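PDB 4BQH: Udp-n-acetylglucosamine pyrophosphorylase from Trypanosoma brucei, which probably catalyses the transfer of uridylyl from UTP to N-acetylglucosamine 1-phosphate, giving UDP-N-acetylglucosamine and diphosphate. Local coordinates for residues 44-49 / 210-215; 240-245 / 401-406. All coordinates share one frame; numbering follows the deposited sequence.

Interaction 1: residues 44-49 / 210-215; sequences NELAGV and QSSVPC. With 9VU ((3S)-3-[2-(1,3-benzodioxol-5-yl)-2-oxidanylidene-ethyl]-4-bromanyl-5-methyl-3-oxidanyl-1H-indol-2-one), chain C.
The two flat groups that carry this contact are the backbone carbonyls of Glu-45 and Ala-47, each met by a donor from residues 210-215. Ser-212 N approaches Glu-45 O at 2.9 Å almost head-on, with a C=O...N angle of 171°, while Ser-211 CA leans on the same oxygen at 3.3 Å. At Ala-47, Ser-211 OG donates instead in the carbonyl plane, to a lone pair of Ala-47 O, at 2.6 Å. Both carbonyls belong to the loop joining helices 32-44 and 51-64, whose residues 46-49 form a type II beta turn closed by Val-49 N and Leu-46 O, with Gly-48 at its positive-phi corner. Setting OG of Ser-211 beside its own backbone N (chi1 -66°) turns the hydroxyl to the turn, where it also accepts a bond from water 1; that water further joins Asn-44 O, Ala-47 N and Gln-210 O, filling the seam between the loops. A second water connects Ser-212 OG to Glu-45 OE1, an oxygen that also forms a salt bridge with Arg-230.

The apolar half lies beyond. Leu-46 CD2 reaches Pro-214 CD at 3.8 Å, and together with Val-49 CG2 it packs on Ser-212 O, a buried oxygen left without a polar partner in the model. Arg-14 binds the turn through Leu-46 O and Val-49 O. Both segments line the allosteric inhibitor's pocket: from strand 213-214, Val-213 CG2 touches ring atom CAS of 9VU at 3.6 Å, and from the turn Gly-48 O accepts the indolone N-H of NAG over 2.8 Å.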
loop_
_atom_site.group_PDB
_atom_site.type_symbol
_atom_site.label_atom_id
_atom_site.label_comp_id
_atom_site.label_asym_id
_atom_site.label_seq_id
_atom_site.Cartn_x
_atom_site.Cartn_y
_atom_site.Cartn_z
ATOM N N ASN A 44 -22.267 -8.038 -0.041
ATOM C CA ASN A 44 -21.513 -6.795 -0.150
ATOM C C ASN A 44 -20.172 -6.797 0.549
ATOM O O ASN A 44 -19.297 -6.004 0.182
ATOM C CB ASN A 44 -22.333 -5.632 0.394
ATOM C CG ASN A 44 -23.675 -5.518 -0.286
ATOM O OD1 ASN A 44 -23.814 -5.867 -1.465
ATOM N ND2 ASN A 44 -24.674 -5.059 0.453
ATOM N N GLU A 45 -20.023 -7.643 1.571
ATOM C CA GLU A 45 -18.777 -7.657 2.359
ATOM C C GLU A 45 -17.965 -8.916 2.123
ATOM O O GLU A 45 -16.774 -8.922 2.425
ATOM C CB GLU A 45 -19.058 -7.549 3.861
ATOM C CG GLU A 45 -19.783 -6.274 4.245
ATOM C CD GLU A 45 -20.016 -6.215 5.742
ATOM O OE1 GLU A 45 -19.034 -6.299 6.511
ATOM O OE2 GLU A 45 -21.180 -6.097 6.151
ATOM N N LEU A 46 -18.616 -9.983 1.664
ATOM C CA LEU A 46 -17.909 -11.231 1.308
ATOM C C LEU A 46 -18.143 -11.629 -0.153
ATOM O O LEU A 46 -18.197 -12.818 -0.490
ATOM C CB LEU A 46 -18.289 -12.390 2.251
ATOM C CG LEU A 46 -17.744 -12.158 3.669
ATOM C CD1 LEU A 46 -18.898 -11.706 4.527
ATOM C CD2 LEU A 46 -17.079 -13.414 4.229
ATOM N N ALA A 47 -18.309 -10.624 -1.007
ATOM C CA ALA A 47 -18.522 -10.865 -2.435
ATOM C C ALA A 47 -17.424 -11.783 -2.982
ATOM O O ALA A 47 -16.235 -11.592 -2.682
ATOM C CB ALA A 47 -18.545 -9.541 -3.191
ATOM N N GLY A 48 -17.824 -12.791 -3.743
ATOM C CA GLY A 48 -16.881 -13.652 -4.436
ATOM C C GLY A 48 -16.260 -14.759 -3.600
ATOM O O GLY A 48 -15.714 -15.708 -4.166
ATOM N N VAL A 49 -16.372 -14.665 -2.260
ATOM C CA VAL A 49 -15.789 -15.676 -1.363
ATOM C C VAL A 49 -16.389 -17.048 -1.641
ATOM O O VAL A 49 -17.621 -17.215 -1.692
ATOM C CB VAL A 49 -15.999 -15.310 0.132
ATOM C CG1 VAL A 49 -15.734 -16.514 1.048
ATOM C CG2 VAL A 49 -15.149 -14.094 0.519
ATOM N N GLN A 210 -12.886 -4.691 -1.249
ATOM C CA GLN A 210 -12.323 -6.000 -0.947
ATOM C C GLN A 210 -13.368 -6.807 -0.214
ATOM O O GLN A 210 -14.401 -6.265 0.238
ATOM C CB GLN A 210 -11.077 -5.855 -0.055
ATOM C CG GLN A 210 -11.323 -5.194 1.292
ATOM C CD GLN A 210 -10.017 -4.778 1.915
ATOM O OE1 GLN A 210 -9.280 -5.618 2.454
ATOM N NE2 GLN A 210 -9.670 -3.503 1.754
ATOM N N SER A 211 -13.073 -8.087 -0.056
ATOM C CA SER A 211 -13.896 -8.964 0.766
ATOM C C SER A 211 -13.234 -9.284 2.087
ATOM O O SER A 211 -12.021 -9.428 2.180
ATOM C CB SER A 211 -14.223 -10.233 -0.006
ATOM O OG SER A 211 -15.057 -9.858 -1.105
ATOM N N SER A 212 -14.049 -9.399 3.124
ATOM C CA SER A 212 -13.580 -9.883 4.403
ATOM C C SER A 212 -13.513 -11.419 4.366
ATOM O O SER A 212 -13.954 -12.063 3.403
ATOM C CB SER A 212 -14.514 -9.402 5.499
ATOM O OG SER A 212 -15.829 -9.898 5.274
ATOM N N VAL A 213 -12.936 -12.012 5.407
ATOM C CA VAL A 213 -12.734 -13.464 5.456
ATOM C C VAL A 213 -13.431 -13.981 6.725
ATOM O O VAL A 213 -13.261 -13.391 7.795
ATOM C CB VAL A 213 -11.225 -13.788 5.522
ATOM C CG1 VAL A 213 -10.984 -15.285 5.718
ATOM C CG2 VAL A 213 -10.552 -13.354 4.218
ATOM N N PRO A 214 -14.223 -15.059 6.612
ATOM C CA PRO A 214 -14.933 -15.558 7.840
ATOM C C PRO A 214 -13.977 -16.010 8.951
ATOM O O PRO A 214 -12.809 -16.367 8.661
ATOM C CB PRO A 214 -15.692 -16.784 7.336
ATOM C CG PRO A 214 -15.790 -16.606 5.844
ATOM C CD PRO A 214 -14.524 -15.889 5.434
ATOM N N CYS A 215 -14.452 -15.982 10.199
ATOM C CA CYS A 215 -13.734 -16.580 11.321
ATOM C C CYS A 215 -14.389 -17.898 11.728
ATOM O O CYS A 215 -15.612 -18.046 11.618
ATOM C CB CYS A 215 -13.750 -15.679 12.538
ATOM S SG CYS A 215 -13.799 -13.928 12.144
HETATM O OAN 9VU C . -12.747 -17.466 -2.049
HETATM C CAH 9VU C . -12.278 -16.840 -3.019
HETATM N NAG 9VU C . -13.012 -16.391 -4.042
HETATM C CAC 9VU C . -12.187 -15.788 -4.940
HETATM C CAB 9VU C . -12.497 -15.224 -6.112
HETATM C CAA 9VU C . -11.534 -14.660 -6.964
HETATM C CAF 9VU C . -10.196 -14.716 -6.556
HETATM C CAJ 9VU C . -9.172 -14.157 -7.394
HETATM C CAE 9VU C . -9.918 -15.323 -5.311
HETATM BR BRA 9VU C . -8.099 -15.319 -4.764
HETATM C CAD 9VU C . -10.893 -15.848 -4.517
HETATM C CAI 9VU C . -10.908 -16.536 -3.252
HETATM O OAL 9VU C . -10.241 -17.795 -3.375
HETATM C CAM 9VU C . -10.176 -15.823 -2.083
HETATM C CAO 9VU C . -10.861 -14.518 -1.628
HETATM O OAP 9VU C . -11.983 -14.259 -2.088
HETATM C CAQ 9VU C . -10.190 -13.709 -0.663
HETATM C CAV 9VU C . -8.838 -13.867 -0.352
HETATM C CAU 9VU C . -8.230 -13.099 0.570
HETATM O OAY 9VU C . -6.926 -13.120 0.974
HETATM C CAX 9VU C . -6.943 -12.393 2.233
HETATM O OAW 9VU C . -8.041 -11.486 2.076
HETATM C CAT 9VU C . -8.884 -12.130 1.211
HETATM C CAS 9VU C . -10.183 -11.906 0.954
HETATM C CAR 9VU C . -10.859 -12.678 0.009
HETATM O O HOH W 1 -17.042 -7.768 -0.650
HETATM O O HOH W 2 -17.871 -8.726 7.012
HETATM O O HOH W 3 -15.484 -5.951 3.042
#

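Interaction 2: residues 240-245 / 401-406; sequences AVFAAL and AFLFDL. With 9VU ((3S)-3-[2-(1,3-benzodioxol-5-yl)-2-oxidanylidene-ethyl]-4-bromanyl-5-methyl-3-oxidanyl-1H-indol-2-one), chain C.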
loop_
_atom_site.group_PDB
_atom_site.type_symbol
_atom_site.label_atom_id
_atom_site.label_comp_id
_atom_site.label_asym_id
_atom_site.label_seq_id
_atom_site.Cartn_x
_atom_site.Cartn_y
_atom_site.Cartn_z
ATOM N N ALA A 240 -5.912 -9.697 -0.032
ATOM C CA ALA A 240 -7.267 -9.435 -0.587
ATOM C C ALA A 240 -7.290 -8.717 -1.948
ATOM O O ALA A 240 -8.333 -8.717 -2.628
ATOM C CB ALA A 240 -8.134 -8.660 0.420
ATOM N N VAL A 241 -6.171 -8.094 -2.328
ATOM C CA VAL A 241 -6.106 -7.324 -3.575
ATOM C C VAL A 241 -6.483 -8.176 -4.769
ATOM O O VAL A 241 -7.152 -7.696 -5.677
ATOM C CB VAL A 241 -4.733 -6.624 -3.866
ATOM C CG1 VAL A 241 -4.449 -5.540 -2.836
ATOM C CG2 VAL A 241 -3.567 -7.603 -3.947
ATOM N N PHE A 242 -6.048 -9.439 -4.774
ATOM C CA PHE A 242 -6.222 -10.246 -5.989
ATOM C C PHE A 242 -7.684 -10.546 -6.295
ATOM O O PHE A 242 -8.147 -10.344 -7.428
ATOM C CB PHE A 242 -5.374 -11.518 -5.920
ATOM C CG PHE A 242 -3.925 -11.239 -5.738
ATOM C CD1 PHE A 242 -3.172 -10.660 -6.783
ATOM C CD2 PHE A 242 -3.298 -11.533 -4.545
ATOM C CE1 PHE A 242 -1.835 -10.382 -6.612
ATOM C CE2 PHE A 242 -1.948 -11.266 -4.370
ATOM C CZ PHE A 242 -1.218 -10.691 -5.409
ATOM N N ALA A 243 -8.411 -10.993 -5.276
ATOM C CA ALA A 243 -9.853 -11.224 -5.375
ATOM C C ALA A 243 -10.604 -9.932 -5.673
ATOM O O ALA A 243 -11.540 -9.914 -6.498
ATOM C CB ALA A 243 -10.363 -11.859 -4.080
ATOM N N ALA A 244 -10.186 -8.845 -5.033
ATOM C CA ALA A 244 -10.852 -7.573 -5.228
ATOM C C ALA A 244 -10.717 -7.072 -6.676
ATOM O O ALA A 244 -11.699 -6.606 -7.240
ATOM C CB ALA A 244 -10.366 -6.545 -4.211
ATOM N N LEU A 245 -9.525 -7.198 -7.264
ATOM C CA LEU A 245 -9.300 -6.810 -8.655
ATOM C C LEU A 245 -10.017 -7.751 -9.624
ATOM O O LEU A 245 -10.246 -7.383 -10.760
ATOM C CB LEU A 245 -7.798 -6.780 -8.967
ATOM C CG LEU A 245 -7.028 -5.603 -8.376
ATOM C CD1 LEU A 245 -5.535 -5.916 -8.469
ATOM C CD2 LEU A 245 -7.342 -4.268 -9.072
ATOM N N ALA A 401 -4.104 -13.519 4.388
ATOM C CA ALA A 401 -3.075 -13.719 3.379
ATOM C C ALA A 401 -2.542 -12.371 2.923
ATOM O O ALA A 401 -3.248 -11.360 2.977
ATOM C CB ALA A 401 -3.599 -14.532 2.188
ATOM N N PHE A 402 -1.282 -12.366 2.487
ATOM C CA PHE A 402 -0.582 -11.121 2.121
ATOM C C PHE A 402 -0.039 -11.210 0.712
ATOM O O PHE A 402 0.120 -12.319 0.176
ATOM C CB PHE A 402 0.562 -10.876 3.114
ATOM C CG PHE A 402 0.086 -10.876 4.513
ATOM C CD1 PHE A 402 -0.630 -9.781 5.002
ATOM C CD2 PHE A 402 0.213 -12.011 5.300
ATOM C CE1 PHE A 402 -1.159 -9.809 6.280
ATOM C CE2 PHE A 402 -0.300 -12.033 6.603
ATOM C CZ PHE A 402 -0.989 -10.929 7.086
ATOM N N LEU A 403 0.221 -10.058 0.100
ATOM C CA LEU A 403 0.790 -10.027 -1.223
ATOM C C LEU A 403 1.992 -10.971 -1.288
ATOM O O LEU A 403 2.090 -11.771 -2.221
ATOM C CB LEU A 403 1.177 -8.593 -1.610
ATOM C CG LEU A 403 -0.093 -7.807 -1.954
ATOM C CD1 LEU A 403 -0.009 -6.368 -1.508
ATOM C CD2 LEU A 403 -0.287 -7.899 -3.439
ATOM N N PHE A 404 2.850 -10.936 -0.269
ATOM C CA PHE A 404 4.081 -11.752 -0.298
ATOM C C PHE A 404 3.842 -13.254 -0.340
ATOM O O PHE A 404 4.726 -14.000 -0.723
ATOM C CB PHE A 404 5.102 -11.391 0.810
ATOM C CG PHE A 404 4.635 -11.676 2.228
ATOM C CD1 PHE A 404 4.531 -12.993 2.708
ATOM C CD2 PHE A 404 4.330 -10.618 3.096
ATOM C CE1 PHE A 404 4.095 -13.255 4.001
ATOM C CE2 PHE A 404 3.916 -10.886 4.413
ATOM C CZ PHE A 404 3.808 -12.198 4.861
ATOM N N ASP A 405 2.653 -13.707 0.043
ATOM C CA ASP A 405 2.373 -15.148 -0.022
ATOM C C ASP A 405 2.322 -15.620 -1.473
ATOM O O ASP A 405 2.468 -16.817 -1.748
ATOM C CB ASP A 405 1.029 -15.450 0.663
ATOM C CG ASP A 405 1.116 -15.373 2.183
ATOM O OD1 ASP A 405 2.040 -15.987 2.788
ATOM O OD2 ASP A 405 0.224 -14.747 2.788
ATOM N N LEU A 406 2.080 -14.684 -2.395
ATOM C CA LEU A 406 1.985 -15.050 -3.807
ATOM C C LEU A 406 3.292 -14.858 -4.583
ATOM O O LEU A 406 3.353 -15.195 -5.779
ATOM C CB LEU A 406 0.851 -14.269 -4.491
ATOM C CG LEU A 406 -0.591 -14.703 -4.132
ATOM C CD1 LEU A 406 -0.911 -16.140 -4.506
ATOM C CD2 LEU A 406 -0.827 -14.488 -2.656
HETATM O OAN 9VU C . -12.747 -17.466 -2.049
HETATM C CAH 9VU C . -12.278 -16.840 -3.019
HETATM N NAG 9VU C . -13.012 -16.391 -4.042
HETATM C CAC 9VU C . -12.187 -15.788 -4.940
HETATM C CAB 9VU C . -12.497 -15.224 -6.112
HETATM C CAA 9VU C . -11.534 -14.660 -6.964
HETATM C CAF 9VU C . -10.196 -14.716 -6.556
HETATM C CAJ 9VU C . -9.172 -14.157 -7.394
HETATM C CAE 9VU C . -9.918 -15.323 -5.311
HETATM BR BRA 9VU C . -8.099 -15.319 -4.764
HETATM C CAD 9VU C . -10.893 -15.848 -4.517
HETATM C CAI 9VU C . -10.908 -16.536 -3.252
HETATM O OAL 9VU C . -10.241 -17.795 -3.375
HETATM C CAM 9VU C . -10.176 -15.823 -2.083
HETATM C CAO 9VU C . -10.861 -14.518 -1.628
HETATM O OAP 9VU C . -11.983 -14.259 -2.088
HETATM C CAQ 9VU C . -10.190 -13.709 -0.663
HETATM C CAV 9VU C . -8.838 -13.867 -0.352
HETATM C CAU 9VU C . -8.230 -13.099 0.570
HETATM O OAY 9VU C . -6.926 -13.120 0.974
HETATM C CAX 9VU C . -6.943 -12.393 2.233
HETATM O OAW 9VU C . -8.041 -11.486 2.076
HETATM C CAT 9VU C . -8.884 -12.130 1.211
HETATM C CAS 9VU C . -10.183 -11.906 0.954
HETATM C CAR 9VU C . -10.859 -12.678 0.009
#
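Val-241 and Leu-403 meet with their side chains crossed at about a right angle, and the methyls at the crossing, Val-241 CG2 and Leu-403 CD2, are only 3.3 Å apart, tighter than usual van der Waals contact. The same CD2 also presses on Phe-242 CZ at 3.5 Å, coming in obliquely to the ring. Leu-403 CD2 thus sits against both members of a Val-Phe pair that already pack on each other, and this terminal methyl makes the approach although the leucine's CB does not point directly at the helix.

Phe-242 is turned by its first torsion (chi1 -58°) so that CG stands anti to its carbonyl carbon and the ring extends toward residues 403-406. Val-241 CG2 lies on one ring face, 3.8 Å above the plane and over the centre. Phe-242 and Leu-406 slide past each other in opposite directions, with Phe-242 CE2 at 3.7 Å from Leu-406 CG. Helix 364-374 adds Met-367, Ala-370 and Met-374 around the Phe-242 side chain.

Polar bonds shape the loop: Phe-402 N donates to Asp-405 OD2 at 2.8 Å, and Leu-403 N bonds to Asn-238 OD1. The flanking residues face the inhibitor, Ala-240 CB lying 3.3 Å from 9VU OAW and Ala-401 CB 3.8 Å from OAY. The result is a buried helix-to-loop packing within the GT-A-like nucleotidyltransferase fold, bordering the benzodioxole end of the allosteric pocket.

In the fold
The centres of interactions 1 and 2 lie about 13 Å apart, and 9VU touches both. Interaction 1 supplies the polar grip on the indolone, supplemented by a hydrogen bond that Asp-50 N, just beyond the turn, donates to the ligand, whereas interaction 2 lines the pocket with alanine methyls, Ala-243 CB approaching the ligand's linker ketone OAP at 3.5 Å. Gln-210 joins the two directly: its OE1 packs on Ala-240 CB at 3.8 Å and its CA on Ala-244 CB, also at 3.8 Å. Along the chain the contacts follow in series, 44-49 with 210-215 closing before 240-245 with 401-406 opens.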